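PDB 5Y2W: rubisco operon transcriptional regulator from Synechocystis sp., which probably represses carbon-acquisition genes as a LysR-type transcription factor, its regulatory domain binding the metabolite 2-phosphoglycolate. Local coordinates for residues Q10-L15 with G38-L43; R27-F32 with Q202-Y207; V86-D91 with E172-D177. All blocks are in the same frame, centred on the assembly; numbering follows the deposited sequence.

Contact 1: Q10-L15 with G38-L43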
# COMPACT_ATOMS: atom_id res chain seq x y z
N GLN A 10 -24.83 -15.85 -6.53
CA GLN A 10 -23.67 -16.05 -5.61
C GLN A 10 -22.37 -16.24 -6.44
O GLN A 10 -22.44 -16.24 -7.68
CB GLN A 10 -23.90 -17.25 -4.69
CG GLN A 10 -25.02 -17.06 -3.68
CD GLN A 10 -25.26 -18.29 -2.84
OE1 GLN A 10 -24.97 -19.41 -3.26
NE2 GLN A 10 -25.81 -18.09 -1.64
N GLY A 11 -21.22 -16.32 -5.76
CA GLY A 11 -19.89 -16.62 -6.37
C GLY A 11 -18.74 -15.75 -5.86
O GLY A 11 -18.95 -14.61 -5.50
N ARG A 12 -17.52 -16.29 -5.86
CA ARG A 12 -16.31 -15.53 -5.52
C ARG A 12 -15.50 -15.08 -6.75
O ARG A 12 -15.19 -15.90 -7.60
CB ARG A 12 -15.40 -16.36 -4.63
CG ARG A 12 -14.16 -15.61 -4.16
CD ARG A 12 -14.48 -14.51 -3.14
NE ARG A 12 -14.62 -15.05 -1.79
CZ ARG A 12 -13.62 -15.49 -1.03
NH1 ARG A 12 -13.87 -15.99 0.17
NH2 ARG A 12 -12.36 -15.44 -1.47
N LEU A 13 -15.17 -13.79 -6.84
CA LEU A 13 -14.23 -13.25 -7.85
C LEU A 13 -12.90 -12.93 -7.18
O LEU A 13 -12.88 -12.21 -6.19
CB LEU A 13 -14.80 -11.97 -8.44
CG LEU A 13 -13.85 -11.19 -9.36
CD1 LEU A 13 -13.48 -11.96 -10.64
CD2 LEU A 13 -14.53 -9.87 -9.68
N ARG A 14 -11.80 -13.48 -7.70
CA ARG A 14 -10.45 -13.27 -7.17
C ARG A 14 -9.64 -12.39 -8.14
O ARG A 14 -9.28 -12.83 -9.24
CB ARG A 14 -9.68 -14.58 -7.00
CG ARG A 14 -10.07 -15.36 -5.76
CD ARG A 14 -9.50 -16.77 -5.82
NE ARG A 14 -10.47 -17.72 -5.27
CZ ARG A 14 -11.60 -18.09 -5.88
NH1 ARG A 14 -12.41 -18.95 -5.26
NH2 ARG A 14 -11.95 -17.61 -7.08
N LEU A 15 -9.35 -11.17 -7.70
CA LEU A 15 -8.56 -10.21 -8.47
C LEU A 15 -7.21 -10.02 -7.83
O LEU A 15 -7.10 -9.75 -6.60
CB LEU A 15 -9.26 -8.85 -8.51
CG LEU A 15 -10.71 -8.91 -8.98
CD1 LEU A 15 -11.40 -7.60 -8.69
CD2 LEU A 15 -10.77 -9.26 -10.46
N GLY A 38 -24.86 -10.96 -4.83
CA GLY A 38 -24.41 -12.29 -4.43
C GLY A 38 -22.90 -12.46 -4.47
O GLY A 38 -22.35 -13.35 -3.83
N ILE A 39 -22.23 -11.59 -5.22
CA ILE A 39 -20.82 -11.79 -5.54
C ILE A 39 -19.85 -11.29 -4.45
O ILE A 39 -19.84 -10.12 -4.06
CB ILE A 39 -20.47 -11.18 -6.92
CG1 ILE A 39 -21.44 -11.68 -7.99
CG2 ILE A 39 -19.04 -11.53 -7.32
CD1 ILE A 39 -21.62 -13.18 -8.01
N GLU A 40 -19.04 -12.23 -3.99
CA GLU A 40 -17.94 -11.92 -3.10
C GLU A 40 -16.67 -11.66 -3.94
O GLU A 40 -16.44 -12.29 -4.98
CB GLU A 40 -17.76 -13.08 -2.12
CG GLU A 40 -19.03 -13.37 -1.33
CD GLU A 40 -18.81 -14.38 -0.23
OE1 GLU A 40 -17.79 -15.08 -0.26
OE2 GLU A 40 -19.66 -14.46 0.66
N VAL A 41 -15.86 -10.69 -3.49
CA VAL A 41 -14.66 -10.31 -4.20
C VAL A 41 -13.53 -10.31 -3.22
O VAL A 41 -13.65 -9.69 -2.16
CB VAL A 41 -14.76 -8.93 -4.83
CG1 VAL A 41 -13.46 -8.61 -5.59
CG2 VAL A 41 -15.96 -8.83 -5.74
N SER A 42 -12.46 -11.01 -3.59
CA SER A 42 -11.24 -11.02 -2.84
C SER A 42 -10.17 -10.34 -3.69
O SER A 42 -9.89 -10.76 -4.82
CB SER A 42 -10.85 -12.45 -2.51
OG SER A 42 -9.74 -12.42 -1.66
N LEU A 43 -9.55 -9.30 -3.18
CA LEU A 43 -8.56 -8.53 -3.95
C LEU A 43 -7.19 -8.59 -3.32
O LEU A 43 -6.99 -8.24 -2.15
CB LEU A 43 -8.99 -7.08 -4.03
CG LEU A 43 -7.98 -6.09 -4.65
CD1 LEU A 43 -8.12 -6.11 -6.18
CD2 LEU A 43 -8.19 -4.67 -4.11

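Contact 2: R27-F32 with Q202-Y207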
# COMPACT_ATOMS: atom_id res chain seq x y z
N ARG A 27 -12.82 1.29 -6.09
CA ARG A 27 -13.90 2.22 -6.28
C ARG A 27 -14.88 1.66 -7.34
O ARG A 27 -16.06 1.76 -7.17
CB ARG A 27 -13.37 3.55 -6.70
CG ARG A 27 -14.45 4.61 -6.85
CD ARG A 27 -13.81 5.95 -7.16
NE ARG A 27 -13.08 5.87 -8.42
CZ ARG A 27 -12.36 6.86 -8.93
NH1 ARG A 27 -12.29 8.03 -8.31
NH2 ARG A 27 -11.74 6.68 -10.09
N LEU A 28 -14.35 1.06 -8.41
CA LEU A 28 -15.17 0.38 -9.42
C LEU A 28 -15.92 -0.82 -8.89
O LEU A 28 -17.00 -1.12 -9.36
CB LEU A 28 -14.32 -0.13 -10.57
CG LEU A 28 -13.92 0.81 -11.70
CD1 LEU A 28 -13.69 -0.07 -12.92
CD2 LEU A 28 -14.94 1.92 -12.00
N LEU A 29 -15.34 -1.54 -7.95
CA LEU A 29 -16.06 -2.63 -7.28
C LEU A 29 -17.39 -2.25 -6.63
O LEU A 29 -18.24 -3.10 -6.45
CB LEU A 29 -15.18 -3.28 -6.22
CG LEU A 29 -13.95 -4.02 -6.78
CD1 LEU A 29 -13.18 -4.74 -5.66
CD2 LEU A 29 -14.34 -4.98 -7.90
N GLY A 30 -17.56 -0.97 -6.29
CA GLY A 30 -18.72 -0.51 -5.55
C GLY A 30 -19.97 -0.57 -6.38
O GLY A 30 -20.98 -1.09 -5.93
N GLU A 31 -19.90 -0.02 -7.59
CA GLU A 31 -21.02 -0.11 -8.49
C GLU A 31 -21.27 -1.60 -8.81
O GLU A 31 -22.39 -2.09 -8.73
CB GLU A 31 -20.80 0.73 -9.76
CG GLU A 31 -22.07 0.95 -10.62
CD GLU A 31 -22.72 2.34 -10.48
OE1 GLU A 31 -22.15 3.21 -9.80
OE2 GLU A 31 -23.81 2.57 -11.08
N PHE A 32 -20.20 -2.32 -9.12
CA PHE A 32 -20.32 -3.71 -9.55
C PHE A 32 -21.08 -4.54 -8.51
O PHE A 32 -21.95 -5.29 -8.84
CB PHE A 32 -18.95 -4.30 -9.83
CG PHE A 32 -18.96 -5.75 -10.27
CD1 PHE A 32 -19.29 -6.09 -11.57
CD2 PHE A 32 -18.60 -6.76 -9.39
CE1 PHE A 32 -19.27 -7.41 -11.99
CE2 PHE A 32 -18.57 -8.09 -9.80
CZ PHE A 32 -18.91 -8.41 -11.10
N GLN A 202 -16.20 -13.54 -16.14
CA GLN A 202 -16.55 -12.98 -17.45
C GLN A 202 -17.42 -11.76 -17.25
O GLN A 202 -17.33 -10.77 -17.99
CB GLN A 202 -17.26 -14.02 -18.34
CG GLN A 202 -17.59 -13.49 -19.74
CD GLN A 202 -16.34 -13.26 -20.56
OE1 GLN A 202 -15.47 -14.13 -20.62
NE2 GLN A 202 -16.23 -12.11 -21.19
N THR A 203 -18.29 -11.80 -16.25
CA THR A 203 -19.24 -10.66 -16.05
C THR A 203 -18.45 -9.41 -15.62
O THR A 203 -18.74 -8.29 -16.04
CB THR A 203 -20.32 -10.96 -14.98
OG1 THR A 203 -20.87 -12.27 -15.18
CG2 THR A 203 -21.41 -9.92 -14.98
N PHE A 204 -17.44 -9.60 -14.77
CA PHE A 204 -16.68 -8.47 -14.23
C PHE A 204 -15.89 -7.81 -15.35
O PHE A 204 -15.87 -6.58 -15.47
CB PHE A 204 -15.72 -8.88 -13.08
CG PHE A 204 -14.89 -7.71 -12.60
CD1 PHE A 204 -15.49 -6.66 -11.91
CD2 PHE A 204 -13.55 -7.60 -12.93
CE1 PHE A 204 -14.76 -5.56 -11.52
CE2 PHE A 204 -12.81 -6.48 -12.54
CZ PHE A 204 -13.43 -5.47 -11.83
N LEU A 205 -15.29 -8.67 -16.18
CA LEU A 205 -14.44 -8.28 -17.29
C LEU A 205 -15.16 -7.38 -18.25
O LEU A 205 -14.68 -6.28 -18.60
CB LEU A 205 -13.92 -9.55 -17.97
CG LEU A 205 -12.96 -9.42 -19.17
CD1 LEU A 205 -11.71 -8.59 -18.83
CD2 LEU A 205 -12.53 -10.81 -19.67
N ASP A 206 -16.36 -7.80 -18.63
CA ASP A 206 -17.20 -6.98 -19.51
C ASP A 206 -17.61 -5.72 -18.81
O ASP A 206 -17.75 -4.68 -19.44
CB ASP A 206 -18.49 -7.74 -19.94
CG ASP A 206 -18.20 -9.01 -20.74
OD1 ASP A 206 -17.15 -9.07 -21.40
OD2 ASP A 206 -18.99 -9.96 -20.70
N TYR A 207 -17.86 -5.81 -17.50
CA TYR A 207 -18.23 -4.62 -16.72
C TYR A 207 -17.06 -3.58 -16.72
O TYR A 207 -17.23 -2.37 -17.02
CB TYR A 207 -18.66 -5.01 -15.29
CG TYR A 207 -18.79 -3.80 -14.38
CD1 TYR A 207 -19.87 -2.92 -14.49
CD2 TYR A 207 -17.80 -3.50 -13.44
CE1 TYR A 207 -19.97 -1.80 -13.69
CE2 TYR A 207 -17.88 -2.38 -12.64
CZ TYR A 207 -18.97 -1.54 -12.76
OH TYR A 207 -19.02 -0.44 -11.94

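Contact 3: V86-D91 with E172-D177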
# COMPACT_ATOMS: atom_id res chain seq x y z
N VAL A 86 7.34 12.05 -13.18
CA VAL A 86 8.29 12.54 -12.20
C VAL A 86 7.62 13.41 -11.13
O VAL A 86 7.00 14.42 -11.42
CB VAL A 86 9.46 13.29 -12.87
CG1 VAL A 86 10.44 13.78 -11.83
CG2 VAL A 86 10.20 12.36 -13.84
N ILE A 87 7.78 13.00 -9.87
CA ILE A 87 7.20 13.69 -8.78
C ILE A 87 8.29 14.25 -7.90
O ILE A 87 9.28 13.58 -7.60
CB ILE A 87 6.32 12.76 -7.96
CG1 ILE A 87 5.18 12.24 -8.87
CG2 ILE A 87 5.74 13.50 -6.75
CD1 ILE A 87 4.53 11.00 -8.34
N ALA A 88 8.08 15.49 -7.48
CA ALA A 88 8.98 16.12 -6.54
C ALA A 88 8.18 16.90 -5.51
O ALA A 88 6.93 16.94 -5.54
CB ALA A 88 9.93 17.05 -7.27
N ARG A 89 8.89 17.51 -4.58
CA ARG A 89 8.21 18.41 -3.71
C ARG A 89 8.18 19.74 -4.38
O ARG A 89 9.03 20.06 -5.20
CB ARG A 89 8.88 18.46 -2.37
CG ARG A 89 7.98 19.14 -1.33
CD ARG A 89 8.50 18.90 0.04
NE ARG A 89 9.69 19.75 0.28
CZ ARG A 89 10.38 19.74 1.41
NH1 ARG A 89 9.99 18.93 2.38
NH2 ARG A 89 11.46 20.51 1.57
N ARG A 90 7.17 20.53 -4.04
CA ARG A 90 6.89 21.80 -4.71
C ARG A 90 7.98 22.89 -4.50
O ARG A 90 8.00 23.85 -5.21
CB ARG A 90 5.51 22.32 -4.24
CG ARG A 90 5.47 22.71 -2.77
CD ARG A 90 4.05 22.87 -2.21
NE ARG A 90 3.33 23.99 -2.81
CZ ARG A 90 2.03 24.25 -2.63
NH1 ARG A 90 1.49 25.30 -3.23
NH2 ARG A 90 1.27 23.47 -1.86
N ASP A 91 8.90 22.72 -3.56
CA ASP A 91 10.00 23.68 -3.39
C ASP A 91 11.19 23.23 -4.25
O ASP A 91 12.26 23.85 -4.26
CB ASP A 91 10.39 23.79 -1.90
CG ASP A 91 10.77 22.43 -1.28
OD1 ASP A 91 10.46 21.31 -1.83
OD2 ASP A 91 11.38 22.48 -0.21
N GLU A 172 1.99 18.79 -1.10
CA GLU A 172 3.35 19.21 -1.25
C GLU A 172 3.97 18.71 -2.56
O GLU A 172 5.04 19.17 -2.94
CB GLU A 172 4.13 18.62 -0.05
CG GLU A 172 3.82 19.31 1.27
CD GLU A 172 4.50 20.66 1.32
OE1 GLU A 172 5.50 20.72 1.98
OE2 GLU A 172 4.10 21.62 0.64
N LEU A 173 3.28 17.79 -3.23
CA LEU A 173 3.81 17.06 -4.35
C LEU A 173 3.49 17.75 -5.64
O LEU A 173 2.50 18.37 -5.75
CB LEU A 173 3.22 15.66 -4.41
CG LEU A 173 3.39 14.89 -3.14
CD1 LEU A 173 2.85 13.50 -3.46
CD2 LEU A 173 4.86 14.88 -2.73
N THR A 174 4.36 17.59 -6.61
CA THR A 174 4.20 18.27 -7.86
C THR A 174 4.81 17.38 -8.93
O THR A 174 5.76 16.63 -8.65
CB THR A 174 4.91 19.66 -7.80
OG1 THR A 174 4.61 20.39 -8.96
CG2 THR A 174 6.43 19.51 -7.78
N ILE A 175 4.29 17.48 -10.14
CA ILE A 175 4.85 16.78 -11.30
C ILE A 175 5.87 17.67 -11.97
O ILE A 175 5.55 18.81 -12.32
CB ILE A 175 3.76 16.38 -12.30
CG1 ILE A 175 2.91 15.27 -11.69
CG2 ILE A 175 4.37 15.85 -13.57
CD1 ILE A 175 1.54 15.12 -12.31
N LEU A 176 7.10 17.18 -12.10
CA LEU A 176 8.10 17.87 -12.89
C LEU A 176 7.95 17.51 -14.39
O LEU A 176 7.90 16.31 -14.77
CB LEU A 176 9.48 17.52 -12.41
CG LEU A 176 9.82 17.87 -10.94
CD1 LEU A 176 11.26 17.49 -10.69
CD2 LEU A 176 9.59 19.35 -10.65
N ASP A 177 7.90 18.54 -15.22
CA ASP A 177 7.66 18.39 -16.69
C ASP A 177 8.94 18.05 -17.40
O ASP A 177 9.50 18.88 -18.12
CB ASP A 177 7.05 19.69 -17.28
CG ASP A 177 6.73 19.57 -18.79
OD1 ASP A 177 6.43 18.45 -19.29
OD2 ASP A 177 6.80 20.60 -19.49
O HOH W 1 7.02 13.92 -15.31

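Contact 1: Q10-L15 with G38-L43
The guanidinium group of Arg12 meets the carboxylate of Glu40 at its edge. Glu40 OE1 lies in the guanidinium plane, 3.5 Å from Arg12 NE, in a long salt bridge, and the two flat groups are turned only 27° apart. Arg12 NH2 reaches on to Ser42, 3.5 Å from its CB. A second guanidinium, that of Arg14, has Arg12 CG over the centre of one face. Arg12 CG stands anti to the backbone N (chi1 -177°), and bends at the next two torsions fold the chain across Glu40. Its CD therefore rests 3.5 Å from Glu40 O. With an alanine here, the Glu40 carboxylate is likely to lose this charged mate, and the Arg14 guanidinium the CG packed on its face. The two strands run parallel and are joined by the helix 24-35 in a beta-alpha-beta crossover, part of the mixed sheet of the LysR substrate-binding domain. Their backbones are tied by four hydrogen bonds. Glu40 bonds through N to Gly11 O and through O to Leu13 N, the latter at 2.7 Å. Ser42 repeats the pattern between Leu13 O and Leu15 N. The other face of the sheet is apolar and carries Leu13, Leu15, Ile39, Val41 and Leu43. Here Leu15 CD1 meets Val41 CG1 at 3.9 Å, and Leu43 CD1 lies 3.8 Å from Leu15 CB. Helix 199-211 covers Leu13 and Ile39, while Leu29 of helix 24-35 packs on Val41. Along the far edge of strand 39-46, Val41 to Leu43 pair in parallel with a strand of the second subunit, so the sheet continues across the dimer interface. Ile39 O accepts a hydrogen bond from Arg137 of that subunit.

Contact 2: R27-F32 with Q202-Y207
Phe32 and Phe204 meet edge-to-face at the apolar centre. Phe204 points its edge at the face of Phe32, with CD1 3.7 Å above the middle of that ring. The planes stand at 87° and the centroids are 5.0 Å apart, a T-shaped pair. Tyr207 joins them to complete an aromatic cluster between helices 24-35 and 199-211 of the LysR substrate-binding domain. The short helical segments cross steeply, at 115°, with axes 11.4 Å apart. Large side chains bridge this wide spacing. Phe32 CG is anti to its own N (chi1 179°), which sends the ring from helix 24-35 across to the other helix. There its CE1 comes 3.6 Å from Phe204 CA. Phe32 also leans on Tyr207 with the two rings oblique to each other, CD1 of the phenylalanine lying 3.5 Å from CD2 of the tyrosine. Phe32 CA sits over one face of the Tyr207 ring, offset toward its rim. Leu29 adds an apolar contact from the same helix, its CD2 3.7 Å from Phe204 CE1. Beyond it, Leu29 and Phe204 both pack on Leu15 of strand 11-18. Leu29 also touches Leu140 of the second subunit. Thr203 lies beside the cluster and turns its hydroxyl back to Val199 O in its own helix. At the polar edge the Tyr207 ring reaches across to Leu28, Glu31 and Phe32. Its OH lies close to Glu31 CB and gives a weak hydrogen bond of 3.3 Å to Leu28 O, which lies near the plane of the tyrosine ring.

Contact 3: V86-D91 with E172-D177
Arg90 and Glu172 are tied through their backbones, Arg90 N giving a 2.8 Å hydrogen bond to Glu172 O. Ala88 and Thr174 form a reciprocal pair next to it. Ala88 N donates to Thr174 O at 2.8 Å in a nearly straight bond (169°), and Thr174 N returns a more bent one to Ala88 O. Further on, Leu176 N reaches Val86 O at 2.8 Å. Water 1 bridges the same end, accepting from Val86 N and donating to Leu176 O. Within 86-91, Arg89 grips Asp91 side-on, NE to OD1 and NH2 to OD2, each at 2.7 Å. Arg89 NH1 is held by Ala151 O. The aliphatic part of Arg89 runs beside Glu172 in the same direction. Arg90 instead crosses Glu172 at about a right angle, bringing its CD 3.1 Å from Glu172 OE2. Their charged ends remain beyond salt-bridge distance, and Glu172 OE2 has its salt bridge with Arg170. Strands 81-89 and 173-176 are antiparallel neighbours in a three-stranded sheet of the LysR substrate-binding domain, with strand 157-160 on the other side of 81-89. Ile87 and Ile175 are a non-hydrogen-bonded pair. Val86, Ala88, Thr174 and Leu176 share one face. Leu176 CG lies anti to its carbonyl carbon (chi1 -61°), and CD1 reaches back over the small Ala88, 3.7 Å from its CB. Leu176 CB also meets Val86 CG1. Thr174 presents its methyl CG2 to Ala88 O at 3.4 Å. Ile87, on the opposite face, meets Leu173 CB with its CG2 at 4.1 Å, and Ile150 of helix 143-151 touches both residues.

Contacts 1 and 2 form one continuous body, their centres about 11 Å apart. Leu13 CD2 packs on Phe204 CG at 3.6 Å, and Leu29 CD1 meets Val41 CG1 at 3.9 Å. The helix of 27-32 lies in the chain between the two strands of contact 1. Both contacts also touch the second subunit. Contact 3 lies on the opposite side of the chain's centre, about 38 Å from contact 1 and about 33 Å from contact 2 between centres. It is nested in the loop that contact 2 closes. Bound 2-phosphoglycolate is about 13 Å from the Leu43 side chain of contact 1 and about 11 Å from the Ile87 side chain of contact 3.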